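Local coordinates for penicillin-binding protein 2B (Streptococcus pneumoniae, PDB 2WAD) that probably cross-links the peptides of adjacent glycan strands as a transpeptidase of the pneumococcal elongasome, which builds peripheral peptidoglycan, and binds penicillin, at residues V80-S85 with P213-S218; Q277-V282 with N298-S303. All blocks are in the same frame, centred on the assembly; numbering follows the deposited sequence.

Contact 1 (V80-S85 with P213-S218); sequences VSFTRS and PGISIS
CG1 of V80 (chi1 178°) and CG of F82 (chi1 -179°) both stand opposite the backbone N, and on the sheet face that these residues share with I215 this places the valine methyl and the phenyl ring against I215 CD1. That methyl touches both neighbours, lying 4.0 Å from V80 CG1 and 3.8 Å from F82 CD1, and the I215 side chain runs at about a right angle to that of F82. The other valine methyl, V80 CG2, packs on I217 CD1. Branched and aromatic residues suit this face because helix 90-100 covers F82 and I215, while helix 199-208 covers V80 and I217. At its rim the phenyl ring turns an edge to the chain: F82 CE1 lies 3.4 Å from P213 O, close to the ring plane. G214 next to it takes a positive phi, and a CB there would strike F82 CE1 and T83 O.

The S81 face is polar. S81 OG and S218 OG share a hydrogen bond of 3.0 Å, and a water donates to G214 O at 2.6 Å. The backbones are joined by a nearly straight bond from S81 N to S216 O (2.8 Å), its return from S216 N to S81 O, and one from T83 N to G214 O (3.0 Å). This is antiparallel pairing of the central strand 72-83 with the outer strand 215-225 in a three-stranded sheet of the dimerisation-domain family region.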
ATOM      1  N   VAL A  80      -9.105  13.931 -30.578  1.00 37.16           N
ATOM      2  CA  VAL A  80     -10.337  14.568 -31.036  1.00 36.64           C
ATOM      3  C   VAL A  80     -11.227  14.884 -29.835  1.00 36.32           C
ATOM      4  O   VAL A  80     -11.569  13.975 -29.073  1.00 35.57           O
ATOM      5  CB  VAL A  80     -11.123  13.717 -32.053  1.00 36.01           C
ATOM      6  CG1 VAL A  80     -12.424  14.427 -32.433  1.00 34.46           C
ATOM      7  CG2 VAL A  80     -10.281  13.479 -33.294  1.00 38.55           C
ATOM      8  N   SER A  81     -11.585  16.161 -29.677  1.00 34.27           N
ATOM      9  CA  SER A  81     -12.421  16.613 -28.563  1.00 34.56           C
ATOM     10  C   SER A  81     -13.782  17.033 -29.096  1.00 33.81           C
ATOM     11  O   SER A  81     -13.864  17.557 -30.210  1.00 30.83           O
ATOM     12  CB  SER A  81     -11.801  17.819 -27.860  1.00 33.12           C
ATOM     13  OG  SER A  81     -10.865  17.415 -26.885  1.00 41.73           O
ATOM     14  N   PHE A  82     -14.827  16.810 -28.295  1.00 31.90           N
ATOM     15  CA  PHE A  82     -16.170  17.286 -28.622  1.00 31.92           C
ATOM     16  C   PHE A  82     -16.735  18.155 -27.512  1.00 31.88           C
ATOM     17  O   PHE A  82     -16.797  17.738 -26.361  1.00 31.68           O
ATOM     18  CB  PHE A  82     -17.120  16.123 -28.877  1.00 30.32           C
ATOM     19  CG  PHE A  82     -18.516  16.550 -29.253  1.00 33.13           C
ATOM     20  CD1 PHE A  82     -18.737  17.333 -30.374  1.00 29.26           C
ATOM     21  CD2 PHE A  82     -19.609  16.155 -28.489  1.00 35.51           C
ATOM     22  CE1 PHE A  82     -20.016  17.713 -30.734  1.00 29.81           C
ATOM     23  CE2 PHE A  82     -20.899  16.539 -28.844  1.00 28.79           C
ATOM     24  CZ  PHE A  82     -21.100  17.320 -29.967  1.00 30.81           C
ATOM     25  N   THR A  83     -17.138  19.365 -27.867  1.00 32.14           N
ATOM     26  CA  THR A  83     -17.770  20.278 -26.928  1.00 33.67           C
ATOM     27  C   THR A  83     -19.240  20.353 -27.307  1.00 33.20           C
ATOM     28  O   THR A  83     -19.558  20.710 -28.433  1.00 29.65           O
ATOM     29  CB  THR A  83     -17.127  21.657 -27.045  1.00 34.58           C
ATOM     30  OG1 THR A  83     -15.867  21.597 -26.372  1.00 36.84           O
ATOM     31  CG2 THR A  83     -17.996  22.745 -26.409  1.00 33.90           C
ATOM     32  N   ARG A  84     -20.123  19.966 -26.390  1.00 34.44           N
ATOM     33  CA  ARG A  84     -21.533  19.842 -26.741  1.00 35.34           C
ATOM     34  C   ARG A  84     -22.340  21.090 -26.411  1.00 36.13           C
ATOM     35  O   ARG A  84     -22.055  21.781 -25.437  1.00 36.91           O
ATOM     36  CB  ARG A  84     -22.158  18.618 -26.080  1.00 35.40           C
ATOM     37  CG  ARG A  84     -23.560  18.314 -26.586  1.00 34.79           C
ATOM     38  CD  ARG A  84     -24.170  17.259 -25.685  1.00 37.63           C
ATOM     39  NE  ARG A  84     -25.545  16.877 -26.021  1.00 34.12           N
ATOM     40  CZ  ARG A  84     -26.021  15.677 -25.713  1.00 29.19           C
ATOM     41  NH1 ARG A  84     -25.228  14.801 -25.111  1.00 25.11           N
ATOM     42  NH2 ARG A  84     -27.266  15.342 -25.991  1.00 23.14           N
ATOM     43  N   SER A  85     -23.340  21.363 -27.239  1.00 37.94           N
ATOM     44  CA  SER A  85     -24.247  22.483 -27.044  1.00 40.50           C
ATOM     45  C   SER A  85     -25.594  21.964 -26.554  1.00 41.85           C
ATOM     46  O   SER A  85     -26.033  20.888 -26.962  1.00 41.67           O
ATOM     47  CB  SER A  85     -24.438  23.213 -28.373  1.00 39.88           C
ATOM     48  OG  SER A  85     -25.543  24.101 -28.336  1.00 40.65           O
ATOM     49  N   PRO A 213     -19.679  21.198 -35.977  1.00 39.42           N
ATOM     50  CA  PRO A 213     -19.889  21.889 -34.707  1.00 40.32           C
ATOM     51  C   PRO A 213     -19.381  21.120 -33.494  1.00 40.82           C
ATOM     52  O   PRO A 213     -19.700  19.940 -33.317  1.00 41.96           O
ATOM     53  CB  PRO A 213     -21.415  22.056 -34.647  1.00 40.18           C
ATOM     54  CG  PRO A 213     -21.818  22.120 -36.090  1.00 38.71           C
ATOM     55  CD  PRO A 213     -20.895  21.189 -36.813  1.00 39.09           C
ATOM     56  N   GLY A 214     -18.583  21.787 -32.665  1.00 37.59           N
ATOM     57  CA  GLY A 214     -18.187  21.204 -31.403  1.00 34.14           C
ATOM     58  C   GLY A 214     -16.868  20.474 -31.531  1.00 34.31           C
ATOM     59  O   GLY A 214     -16.154  20.295 -30.543  1.00 32.16           O
ATOM     60  N   ILE A 215     -16.529  20.055 -32.747  1.00 33.52           N
ATOM     61  CA  ILE A 215     -15.360  19.195 -32.925  1.00 33.13           C
ATOM     62  C   ILE A 215     -14.066  19.972 -33.134  1.00 32.75           C
ATOM     63  O   ILE A 215     -14.020  20.942 -33.882  1.00 31.46           O
ATOM     64  CB  ILE A 215     -15.550  18.163 -34.052  1.00 33.62           C
ATOM     65  CG1 ILE A 215     -16.581  17.116 -33.627  1.00 27.50           C
ATOM     66  CG2 ILE A 215     -14.207  17.492 -34.378  1.00 31.85           C
ATOM     67  CD1 ILE A 215     -16.012  16.109 -32.643  1.00 27.29           C
ATOM     68  N   SER A 216     -13.010  19.531 -32.465  1.00 31.83           N
ATOM     69  CA  SER A 216     -11.720  20.177 -32.629  1.00 33.70           C
ATOM     70  C   SER A 216     -10.627  19.199 -32.202  1.00 32.66           C
ATOM     71  O   SER A 216     -10.901  18.194 -31.548  1.00 33.13           O
ATOM     72  CB  SER A 216     -11.650  21.466 -31.802  1.00 33.89           C
ATOM     73  OG  SER A 216     -11.241  21.192 -30.465  1.00 33.07           O
ATOM     74  N   ILE A 217      -9.393  19.479 -32.606  1.00 34.10           N
ATOM     75  CA  ILE A 217      -8.243  18.738 -32.089  1.00 35.18           C
ATOM     76  C   ILE A 217      -7.735  19.489 -30.867  1.00 36.86           C
ATOM     77  O   ILE A 217      -7.703  20.714 -30.860  1.00 38.72           O
ATOM     78  CB  ILE A 217      -7.113  18.635 -33.147  1.00 35.22           C
ATOM     79  CG1 ILE A 217      -7.552  17.801 -34.360  1.00 30.04           C
ATOM     80  CG2 ILE A 217      -5.840  18.076 -32.533  1.00 32.41           C
ATOM     81  CD1 ILE A 217      -7.707  16.316 -34.068  1.00 27.97           C
ATOM     82  N   SER A 218      -7.380  18.757 -29.818  1.00 41.80           N
ATOM     83  CA  SER A 218      -6.629  19.320 -28.700  1.00 43.31           C
ATOM     84  C   SER A 218      -5.783  18.228 -28.052  1.00 45.23           C
ATOM     85  O   SER A 218      -5.714  17.099 -28.545  1.00 44.78           O
ATOM     86  CB  SER A 218      -7.554  20.008 -27.689  1.00 42.96           C
ATOM     87  OG  SER A 218      -8.321  19.066 -26.962  1.00 40.83           O
TER
HETATM   88  O   HOH W   1     -14.130  20.493 -28.922  1.00 40.27           O

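Contact 2 (Q277-V282 with N298-S303); sequences QGKRPV and NIEEGS. Unlike the reference sequence in segment 277-282: P281 (reference Ser). Unlike the reference sequence in segment 298-303: N298 (reference Thr).
K279 extends along S303 and E301, and its course from root to tip traces much of this contact. Its CB lies 3.5 Å from S303 OG, and CD passes the same hydroxyl at 3.7 Å. CE then comes 3.7 Å from E301 O. A bend at chi4 (-75°) brings the ammonium NZ over that carbonyl, above its plane; the modelled NZ to E301 O separation of 2.5 Å is very short, so its exact length is doubtful. NZ also lies against CB of E300, whose carboxylate oxygen OE1 is 4.1 Å from NZ, too far for a salt bridge, and any attraction between them is probably modest. A long, flexible lysine suits this exposed surface, its aliphatic part lying along S303 and its ammonium reaching E301 O.

The chains pair antiparallel at two places. At the first, S303 N donates to K279 O, and the return bond from K279 N to S303 O is weak. At the second, V282 N donates to E300 O (2.7 Å), and V282 O accepts from I299 N (2.8 Å) and E300 N (3.1 Å), both from the same face of that carbonyl. Two residues opposite one make a classic beta bulge. P281 lays its ring over G302, where a CB would collide with P281 CD and K279 O, so the lack of a side chain allows the close approach.

Segment 277-282 leaves helix 273-276 and enters strand 282-287; segment 298-303 leads from strand 293-298 towards strand 307-310. R280 forms a salt bridge with D261, and V282 rests on T55 of strand 51-55.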
ATOM      1  N   GLN A 277      -5.133  15.098  -7.253  1.00 39.52           N
ATOM      2  CA  GLN A 277      -6.160  15.518  -8.223  1.00 40.40           C
ATOM      3  C   GLN A 277      -6.081  16.994  -8.600  1.00 41.49           C
ATOM      4  O   GLN A 277      -6.112  17.863  -7.737  1.00 41.42           O
ATOM      5  CB  GLN A 277      -7.572  15.198  -7.722  1.00 40.69           C
ATOM      6  CG  GLN A 277      -8.695  15.483  -8.734  1.00 40.03           C
ATOM      7  CD  GLN A 277      -8.629  14.553  -9.927  1.00 40.28           C
ATOM      8  OE1 GLN A 277      -8.525  13.335  -9.765  1.00 45.81           O
ATOM      9  NE2 GLN A 277      -8.649  15.118 -11.127  1.00 28.87           N
ATOM     10  N   GLY A 278      -5.987  17.287  -9.892  1.00 42.97           N
ATOM     11  CA  GLY A 278      -5.887  18.670 -10.329  1.00 46.05           C
ATOM     12  C   GLY A 278      -7.059  19.492  -9.828  1.00 48.10           C
ATOM     13  O   GLY A 278      -8.177  18.992  -9.709  1.00 48.27           O
ATOM     14  N   LYS A 279      -6.799  20.755  -9.513  1.00 49.45           N
ATOM     15  CA  LYS A 279      -7.877  21.682  -9.192  1.00 50.80           C
ATOM     16  C   LYS A 279      -8.545  22.106 -10.500  1.00 49.85           C
ATOM     17  O   LYS A 279      -7.882  22.527 -11.444  1.00 49.43           O
ATOM     18  CB  LYS A 279      -7.338  22.902  -8.442  1.00 51.75           C
ATOM     19  CG  LYS A 279      -8.400  23.914  -8.042  1.00 55.68           C
ATOM     20  CD  LYS A 279      -7.791  25.297  -7.821  1.00 61.01           C
ATOM     21  CE  LYS A 279      -8.861  26.382  -7.742  1.00 59.84           C
ATOM     22  NZ  LYS A 279      -9.436  26.719  -9.084  1.00 60.73           N
ATOM     23  N   ARG A 280      -9.865  21.987 -10.558  1.00 50.42           N
ATOM     24  CA  ARG A 280     -10.576  22.138 -11.829  1.00 52.90           C
ATOM     25  C   ARG A 280     -10.872  23.574 -12.251  1.00 51.76           C
ATOM     26  O   ARG A 280     -11.199  24.404 -11.401  1.00 51.46           O
ATOM     27  CB  ARG A 280     -11.892  21.376 -11.742  1.00 54.09           C
ATOM     28  CG  ARG A 280     -11.748  20.004 -11.132  1.00 53.80           C
ATOM     29  CD  ARG A 280     -13.019  19.227 -11.362  1.00 61.68           C
ATOM     30  NE  ARG A 280     -12.936  17.876 -10.821  1.00 71.97           N
ATOM     31  CZ  ARG A 280     -13.772  16.893 -11.140  1.00 77.33           C
ATOM     32  NH1 ARG A 280     -14.765  17.109 -12.000  1.00 74.16           N
ATOM     33  NH2 ARG A 280     -13.609  15.698 -10.583  1.00 78.15           N
ATOM     34  N   PRO A 281     -10.761  23.881 -13.561  1.00 52.01           N
ATOM     35  CA  PRO A 281     -11.395  25.132 -13.986  1.00 49.99           C
ATOM     36  C   PRO A 281     -12.924  25.036 -13.924  1.00 49.84           C
ATOM     37  O   PRO A 281     -13.505  23.991 -14.235  1.00 47.78           O
ATOM     38  CB  PRO A 281     -10.911  25.325 -15.434  1.00 49.31           C
ATOM     39  CG  PRO A 281      -9.684  24.504 -15.560  1.00 51.43           C
ATOM     40  CD  PRO A 281      -9.862  23.335 -14.597  1.00 52.97           C
ATOM     41  N   VAL A 282     -13.564  26.126 -13.505  1.00 48.76           N
ATOM     42  CA  VAL A 282     -15.021  26.214 -13.414  1.00 47.83           C
ATOM     43  C   VAL A 282     -15.490  27.483 -14.127  1.00 47.89           C
ATOM     44  O   VAL A 282     -14.903  28.557 -13.976  1.00 47.93           O
ATOM     45  CB  VAL A 282     -15.512  26.264 -11.947  1.00 48.88           C
ATOM     46  CG1 VAL A 282     -16.950  26.753 -11.876  1.00 49.10           C
ATOM     47  CG2 VAL A 282     -15.381  24.906 -11.251  1.00 47.92           C
ATOM     48  N   ASN A 298     -15.915  32.872 -16.383  1.00 59.53           N
ATOM     49  CA  ASN A 298     -15.145  31.971 -15.527  1.00 61.78           C
ATOM     50  C   ASN A 298     -15.309  32.294 -14.041  1.00 61.94           C
ATOM     51  O   ASN A 298     -15.571  33.437 -13.662  1.00 63.47           O
ATOM     52  CB  ASN A 298     -13.666  31.985 -15.919  1.00 61.78           C
ATOM     53  CG  ASN A 298     -13.075  33.380 -15.885  1.00 64.49           C
ATOM     54  OD1 ASN A 298     -13.237  34.112 -14.906  1.00 65.95           O
ATOM     55  ND2 ASN A 298     -12.392  33.758 -16.961  1.00 63.49           N
ATOM     56  N   ILE A 299     -15.175  31.272 -13.205  1.00 61.99           N
ATOM     57  CA  ILE A 299     -15.333  31.424 -11.765  1.00 61.65           C
ATOM     58  C   ILE A 299     -14.057  30.970 -11.051  1.00 62.29           C
ATOM     59  O   ILE A 299     -13.566  31.640 -10.142  1.00 63.02           O
ATOM     60  CB  ILE A 299     -16.586  30.672 -11.261  1.00 61.43           C
ATOM     61  CG1 ILE A 299     -17.856  31.385 -11.741  1.00 62.38           C
ATOM     62  CG2 ILE A 299     -16.567  30.505  -9.741  1.00 61.16           C
ATOM     63  CD1 ILE A 299     -19.121  30.920 -11.048  1.00 64.42           C
ATOM     64  N   GLU A 300     -13.499  29.843 -11.473  1.00 61.68           N
ATOM     65  CA  GLU A 300     -12.198  29.434 -10.957  1.00 62.07           C
ATOM     66  C   GLU A 300     -11.318  28.887 -12.065  1.00 60.81           C
ATOM     67  O   GLU A 300     -11.753  28.082 -12.887  1.00 60.40           O
ATOM     68  CB  GLU A 300     -12.331  28.392  -9.852  1.00 61.80           C
ATOM     69  CG  GLU A 300     -12.965  28.909  -8.580  1.00 66.46           C
ATOM     70  CD  GLU A 300     -13.740  27.820  -7.868  1.00 74.13           C
ATOM     71  OE1 GLU A 300     -13.389  26.630  -8.033  1.00 79.93           O
ATOM     72  OE2 GLU A 300     -14.707  28.153  -7.149  1.00 76.21           O
ATOM     73  N   GLU A 301     -10.075  29.352 -12.087  1.00 60.27           N
ATOM     74  CA  GLU A 301      -9.108  28.809 -13.023  1.00 60.71           C
ATOM     75  C   GLU A 301      -8.421  27.597 -12.408  1.00 58.92           C
ATOM     76  O   GLU A 301      -8.264  27.499 -11.190  1.00 56.40           O
ATOM     77  CB  GLU A 301      -8.116  29.878 -13.467  1.00 61.46           C
ATOM     78  CG  GLU A 301      -8.809  31.020 -14.198  1.00 67.67           C
ATOM     79  CD  GLU A 301      -7.841  32.114 -14.571  1.00 75.37           C
ATOM     80  OE1 GLU A 301      -6.633  31.921 -14.314  1.00 82.23           O
ATOM     81  OE2 GLU A 301      -8.286  33.148 -15.116  1.00 78.36           O
ATOM     82  N   GLY A 302      -8.053  26.657 -13.269  1.00 57.73           N
ATOM     83  CA  GLY A 302      -7.572  25.376 -12.802  1.00 55.42           C
ATOM     84  C   GLY A 302      -6.069  25.387 -12.648  1.00 53.75           C
ATOM     85  O   GLY A 302      -5.391  26.276 -13.170  1.00 52.83           O
ATOM     86  N   SER A 303      -5.578  24.373 -11.942  1.00 50.53           N
ATOM     87  CA  SER A 303      -4.152  24.150 -11.749  1.00 47.86           C
ATOM     88  C   SER A 303      -3.840  22.661 -11.607  1.00 45.98           C
ATOM     89  O   SER A 303      -4.666  21.875 -11.128  1.00 44.25           O
ATOM     90  CB  SER A 303      -3.658  24.888 -10.502  1.00 48.15           C
ATOM     91  OG  SER A 303      -4.459  24.574  -9.374  1.00 48.20           O
TER

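The two contacts follow one another along the chain, their centres 20 Å apart and their nearest atoms about 13 Å apart, without touching. Contact 1 is the more buried: it joins two strands of a regular sheet, and its apolar side chains face helices, with serines on the other side. Contact 2 is a surface contact between connecting segments, with two separate antiparallel bridges, one of them bulged; there backbone bonds are joined by a lysine ammonium, with V282 and P281 as the apolar part. No strand or helix is common to both, though both have a glycine at the close approach. Both lie away from S386, the probable acyl-ester serine of the transpeptidase domain.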